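Long-range contact in monovalent Na+/H+ antiporter subunit A (PDB 7D3U), which probably exchanges sodium ions for protons across the cell membrane as the largely helical subunit A of the Mrp antiporter complex: residues B[275-287]-B[526-538]. Sequence-based numbering, arbitrary orientation.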
loop_
_atom_site.group_PDB
_atom_site.type_symbol
_atom_site.label_atom_id
_atom_site.label_comp_id
_atom_site.label_asym_id
_atom_site.label_seq_id
_atom_site.Cartn_x
_atom_site.Cartn_y
_atom_site.Cartn_z
ATOM N N ALA B 275 -49.105 -10.512 4.530
ATOM C CA ALA B 275 -50.191 -11.274 3.928
ATOM C C ALA B 275 -51.273 -10.344 3.397
ATOM O O ALA B 275 -51.705 -10.467 2.245
ATOM C CB ALA B 275 -50.771 -12.257 4.942
ATOM N N VAL B 276 -51.706 -9.390 4.223
ATOM C CA VAL B 276 -52.739 -8.450 3.790
ATOM C C VAL B 276 -52.233 -7.596 2.632
ATOM O O VAL B 276 -52.911 -7.445 1.608
ATOM C CB VAL B 276 -53.208 -7.580 4.968
ATOM C CG1 VAL B 276 -54.334 -6.667 4.526
ATOM C CG2 VAL B 276 -53.666 -8.453 6.114
ATOM N N LEU B 277 -51.035 -7.029 2.773
ATOM C CA LEU B 277 -50.478 -6.154 1.751
ATOM C C LEU B 277 -49.832 -6.916 0.601
ATOM O O LEU B 277 -49.174 -6.299 -0.239
ATOM C CB LEU B 277 -49.463 -5.198 2.378
ATOM C CG LEU B 277 -50.002 -4.328 3.514
ATOM C CD1 LEU B 277 -48.933 -3.372 4.012
ATOM C CD2 LEU B 277 -51.239 -3.569 3.069
ATOM N N GLY B 278 -49.968 -8.233 0.558
ATOM C CA GLY B 278 -49.607 -8.967 -0.631
ATOM C C GLY B 278 -50.860 -9.389 -1.356
ATOM O O GLY B 278 -50.927 -9.318 -2.583
ATOM N N ALA B 279 -51.877 -9.798 -0.596
ATOM C CA ALA B 279 -53.157 -10.131 -1.207
ATOM C C ALA B 279 -53.790 -8.910 -1.861
ATOM O O ALA B 279 -54.319 -8.999 -2.975
ATOM C CB ALA B 279 -54.090 -10.736 -0.161
ATOM N N VAL B 280 -53.716 -7.750 -1.202
ATOM C CA VAL B 280 -54.303 -6.537 -1.767
ATOM C C VAL B 280 -53.582 -6.139 -3.052
ATOM O O VAL B 280 -54.214 -5.864 -4.080
ATOM C CB VAL B 280 -54.277 -5.402 -0.729
ATOM C CG1 VAL B 280 -54.471 -4.058 -1.403
ATOM C CG2 VAL B 280 -55.342 -5.630 0.326
ATOM N N PHE B 281 -52.251 -6.105 -3.015
ATOM C CA PHE B 281 -51.494 -5.700 -4.193
ATOM C C PHE B 281 -51.544 -6.738 -5.306
ATOM O O PHE B 281 -51.327 -6.387 -6.470
ATOM C CB PHE B 281 -50.049 -5.399 -3.805
ATOM C CG PHE B 281 -49.877 -4.071 -3.129
ATOM C CD1 PHE B 281 -50.028 -3.953 -1.763
ATOM C CD2 PHE B 281 -49.583 -2.938 -3.862
ATOM C CE1 PHE B 281 -49.875 -2.735 -1.135
ATOM C CE2 PHE B 281 -49.435 -1.713 -3.240
ATOM C CZ PHE B 281 -49.577 -1.615 -1.874
ATOM N N ALA B 282 -51.820 -8.004 -4.986
ATOM C CA ALA B 282 -52.099 -8.973 -6.037
ATOM C C ALA B 282 -53.478 -8.737 -6.632
ATOM O O ALA B 282 -53.686 -8.931 -7.834
ATOM C CB ALA B 282 -51.985 -10.394 -5.490
ATOM N N MET B 283 -54.432 -8.324 -5.798
ATOM C CA MET B 283 -55.750 -7.951 -6.298
ATOM C C MET B 283 -55.665 -6.752 -7.234
ATOM O O MET B 283 -56.436 -6.647 -8.194
ATOM C CB MET B 283 -56.674 -7.649 -5.121
ATOM C CG MET B 283 -58.145 -7.743 -5.429
ATOM S SD MET B 283 -59.114 -7.238 -4.001
ATOM C CE MET B 283 -58.592 -5.534 -3.838
ATOM N N GLN B 284 -54.732 -5.835 -6.971
ATOM C CA GLN B 284 -54.644 -4.622 -7.779
ATOM C C GLN B 284 -53.845 -4.819 -9.062
ATOM O O GLN B 284 -54.095 -4.117 -10.048
ATOM C CB GLN B 284 -54.018 -3.488 -6.969
ATOM C CG GLN B 284 -54.903 -2.924 -5.879
ATOM C CD GLN B 284 -54.237 -1.782 -5.139
ATOM O OE1 GLN B 284 -53.208 -1.265 -5.573
ATOM N NE2 GLN B 284 -54.818 -1.386 -4.015
ATOM N N ARG B 285 -52.891 -5.747 -9.076
ATOM C CA ARG B 285 -51.972 -5.849 -10.200
ATOM C C ARG B 285 -52.671 -6.452 -11.419
ATOM O O ARG B 285 -53.769 -7.005 -11.335
ATOM C CB ARG B 285 -50.749 -6.679 -9.814
ATOM C CG ARG B 285 -49.512 -5.844 -9.524
ATOM C CD ARG B 285 -49.868 -4.607 -8.719
ATOM N NE ARG B 285 -48.691 -3.849 -8.310
ATOM C CZ ARG B 285 -48.736 -2.775 -7.528
ATOM N NH1 ARG B 285 -49.899 -2.333 -7.073
ATOM N NH2 ARG B 285 -47.616 -2.144 -7.202
ATOM N N ASP B 286 -52.011 -6.339 -12.571
ATOM C CA ASP B 286 -52.595 -6.757 -13.840
ATOM C C ASP B 286 -51.825 -7.882 -14.510
ATOM O O ASP B 286 -52.432 -8.867 -14.945
ATOM C CB ASP B 286 -52.692 -5.553 -14.788
ATOM C CG ASP B 286 -53.905 -4.694 -14.514
ATOM O OD1 ASP B 286 -54.774 -5.128 -13.729
ATOM O OD2 ASP B 286 -53.993 -3.587 -15.083
ATOM N N ASP B 287 -50.505 -7.764 -14.618
ATOM C CA ASP B 287 -49.715 -8.801 -15.268
ATOM C C ASP B 287 -49.601 -10.023 -14.367
ATOM O O ASP B 287 -49.186 -9.915 -13.208
ATOM C CB ASP B 287 -48.332 -8.264 -15.623
ATOM C CG ASP B 287 -48.372 -7.264 -16.758
ATOM O OD1 ASP B 287 -49.408 -7.199 -17.450
ATOM O OD2 ASP B 287 -47.371 -6.546 -16.960
ATOM N N VAL B 526 -64.047 -1.323 -5.878
ATOM C CA VAL B 526 -63.086 -1.582 -4.810
ATOM C C VAL B 526 -61.673 -1.234 -5.263
ATOM O O VAL B 526 -60.939 -0.529 -4.557
ATOM C CB VAL B 526 -63.189 -3.045 -4.341
ATOM C CG1 VAL B 526 -61.860 -3.526 -3.776
ATOM C CG2 VAL B 526 -64.292 -3.190 -3.306
ATOM N N ASP B 527 -61.272 -1.703 -6.449
ATOM C CA ASP B 527 -59.906 -1.457 -6.900
ATOM C C ASP B 527 -59.696 0.011 -7.250
ATOM O O ASP B 527 -58.629 0.571 -6.972
ATOM C CB ASP B 527 -59.545 -2.368 -8.079
ATOM C CG ASP B 527 -60.423 -2.149 -9.300
ATOM O OD1 ASP B 527 -60.530 -1.004 -9.780
ATOM O OD2 ASP B 527 -60.981 -3.144 -9.806
ATOM N N ARG B 528 -60.696 0.658 -7.856
ATOM C CA ARG B 528 -60.580 2.093 -8.087
ATOM C C ARG B 528 -60.717 2.903 -6.803
ATOM O O ARG B 528 -60.505 4.120 -6.833
ATOM C CB ARG B 528 -61.623 2.552 -9.110
ATOM C CG ARG B 528 -61.459 1.922 -10.485
ATOM C CD ARG B 528 -62.380 2.558 -11.515
ATOM N NE ARG B 528 -63.791 2.401 -11.175
ATOM C CZ ARG B 528 -64.644 3.410 -11.043
ATOM N NH1 ARG B 528 -64.232 4.657 -11.224
ATOM N NH2 ARG B 528 -65.911 3.175 -10.734
ATOM N N PHE B 529 -61.067 2.261 -5.689
ATOM C CA PHE B 529 -61.196 2.940 -4.405
ATOM C C PHE B 529 -59.910 2.870 -3.585
ATOM O O PHE B 529 -59.392 3.903 -3.149
ATOM C CB PHE B 529 -62.379 2.340 -3.633
ATOM C CG PHE B 529 -62.288 2.505 -2.143
ATOM C CD1 PHE B 529 -62.676 3.687 -1.539
ATOM C CD2 PHE B 529 -61.846 1.462 -1.343
ATOM C CE1 PHE B 529 -62.603 3.836 -0.170
ATOM C CE2 PHE B 529 -61.769 1.607 0.025
ATOM C CZ PHE B 529 -62.149 2.794 0.614
ATOM N N LEU B 530 -59.382 1.667 -3.364
ATOM C CA LEU B 530 -58.245 1.531 -2.459
ATOM C C LEU B 530 -56.901 1.725 -3.150
ATOM O O LEU B 530 -55.861 1.534 -2.513
ATOM C CB LEU B 530 -58.269 0.168 -1.749
ATOM C CG LEU B 530 -58.175 -1.174 -2.490
ATOM C CD1 LEU B 530 -56.722 -1.473 -2.842
ATOM C CD2 LEU B 530 -58.785 -2.332 -1.726
ATOM N N ASP B 531 -56.892 2.104 -4.429
ATOM C CA ASP B 531 -55.631 2.325 -5.130
ATOM C C ASP B 531 -55.102 3.734 -4.893
ATOM O O ASP B 531 -53.903 3.927 -4.667
ATOM C CB ASP B 531 -55.811 2.064 -6.627
ATOM C CG ASP B 531 -54.775 2.778 -7.475
ATOM O OD1 ASP B 531 -53.567 2.616 -7.204
ATOM O OD2 ASP B 531 -55.168 3.502 -8.413
ATOM N N ARG B 532 -55.987 4.732 -4.940
ATOM C CA ARG B 532 -55.550 6.119 -4.813
ATOM C C ARG B 532 -55.098 6.435 -3.392
ATOM O O ARG B 532 -54.162 7.220 -3.193
ATOM C CB ARG B 532 -56.675 7.061 -5.242
ATOM C CG ARG B 532 -57.304 6.700 -6.579
ATOM C CD ARG B 532 -58.630 7.417 -6.775
ATOM N NE ARG B 532 -59.571 7.120 -5.699
ATOM C CZ ARG B 532 -60.748 7.717 -5.549
ATOM N NH1 ARG B 532 -61.539 7.382 -4.538
ATOM N NH2 ARG B 532 -61.137 8.650 -6.408
ATOM N N GLU B 533 -55.744 5.836 -2.392
ATOM C CA GLU B 533 -55.412 6.070 -0.994
ATOM C C GLU B 533 -54.408 5.058 -0.454
ATOM O O GLU B 533 -54.423 4.762 0.746
ATOM C CB GLU B 533 -56.682 6.057 -0.140
ATOM N N LEU B 534 -53.589 4.468 -1.321
ATOM C CA LEU B 534 -52.681 3.435 -0.761
ATOM C C LEU B 534 -51.321 4.058 -0.458
ATOM O O LEU B 534 -50.864 3.833 0.679
ATOM C CB LEU B 534 -52.559 2.237 -1.703
ATOM C CG LEU B 534 -52.321 0.913 -0.980
ATOM C CD1 LEU B 534 -52.985 0.915 0.388
ATOM C CD2 LEU B 534 -52.833 -0.251 -1.800
ATOM N N ALA B 535 -50.728 4.792 -1.414
ATOM C CA ALA B 535 -49.364 5.373 -1.276
ATOM C C ALA B 535 -48.319 4.252 -1.424
ATOM O O ALA B 535 -48.672 3.080 -1.216
ATOM C CB ALA B 535 -49.208 6.210 -0.020
ATOM N N PRO B 536 -47.079 4.513 -1.889
ATOM C CA PRO B 536 -46.213 3.431 -2.354
ATOM C C PRO B 536 -45.543 2.569 -1.276
ATOM O O PRO B 536 -44.332 2.656 -1.169
ATOM C CB PRO B 536 -45.107 4.147 -3.150
ATOM C CG PRO B 536 -45.596 5.573 -3.303
ATOM C CD PRO B 536 -46.459 5.822 -2.085
ATOM N N ILE B 537 -46.307 1.791 -0.495
ATOM C CA ILE B 537 -45.641 0.868 0.419
ATOM C C ILE B 537 -44.816 -0.147 -0.361
ATOM O O ILE B 537 -43.669 -0.442 -0.007
ATOM C CB ILE B 537 -46.676 0.178 1.329
ATOM C CG1 ILE B 537 -47.429 1.212 2.170
ATOM C CG2 ILE B 537 -46.003 -0.850 2.224
ATOM C CD1 ILE B 537 -48.821 1.536 1.654
ATOM N N THR B 538 -45.381 -0.688 -1.434
ATOM C CA THR B 538 -44.664 -1.607 -2.306
ATOM C C THR B 538 -43.775 -0.809 -3.255
ATOM O O THR B 538 -43.569 0.396 -3.093
ATOM C CB THR B 538 -45.639 -2.496 -3.069
ATOM O OG1 THR B 538 -46.492 -1.684 -3.883
ATOM C CG2 THR B 538 -46.484 -3.297 -2.099
#
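The end of helix 523-530 crosses helix 275-284 at -118° with the axes of the short segments 10.6 Å apart, bringing the CA atoms of Gln284 and Asp527 to 6.2 Å, and the chain that follows passes Phe281, whose CA lies 8.2 Å from that of Thr538. Thr538 sets its methyl squarely on the Phe281 ring: CG2 stands 3.3 Å from the ring centroid, a CH-pi contact only 2° off the normal. The threonine reaches it with CG2 anti to its own carbonyl carbon (OG1 at chi1 61°). Leu534 approaches the same ring obliquely, CD2 lying 3.5 Å from Phe281 CZ, and meets Val280 tip to tip through that same methyl. Beside it runs the extended side chain of Gln284, with OE1 3.9 Å from Leu534 CD2. Were Phe281 an alanine, the Thr538 methyl would probably lose its aromatic surface and a gap would open beside Leu534.

All this sits at one end of a predicted transmembrane helix in the antiporter-like domain related to the complex I membrane subunits, and the later segment lies against it, largely as a non-helical run. Phe414 of helix 402-423 also packs on Val280, while Tyr294 of helix 288-308 touches Thr538. Toward helix 523-530, the side chains of Leu530 and Val280 cross, though the exact position of Leu530 CD1 is doubtful. Met283, bent at chi3, brings CE to 3.8 Å from Val526 CG1 and equally close to Leu530 CD2. Farther along, Ile537 CG2 meets Leu277 CD1 more loosely, at 4.3 Å.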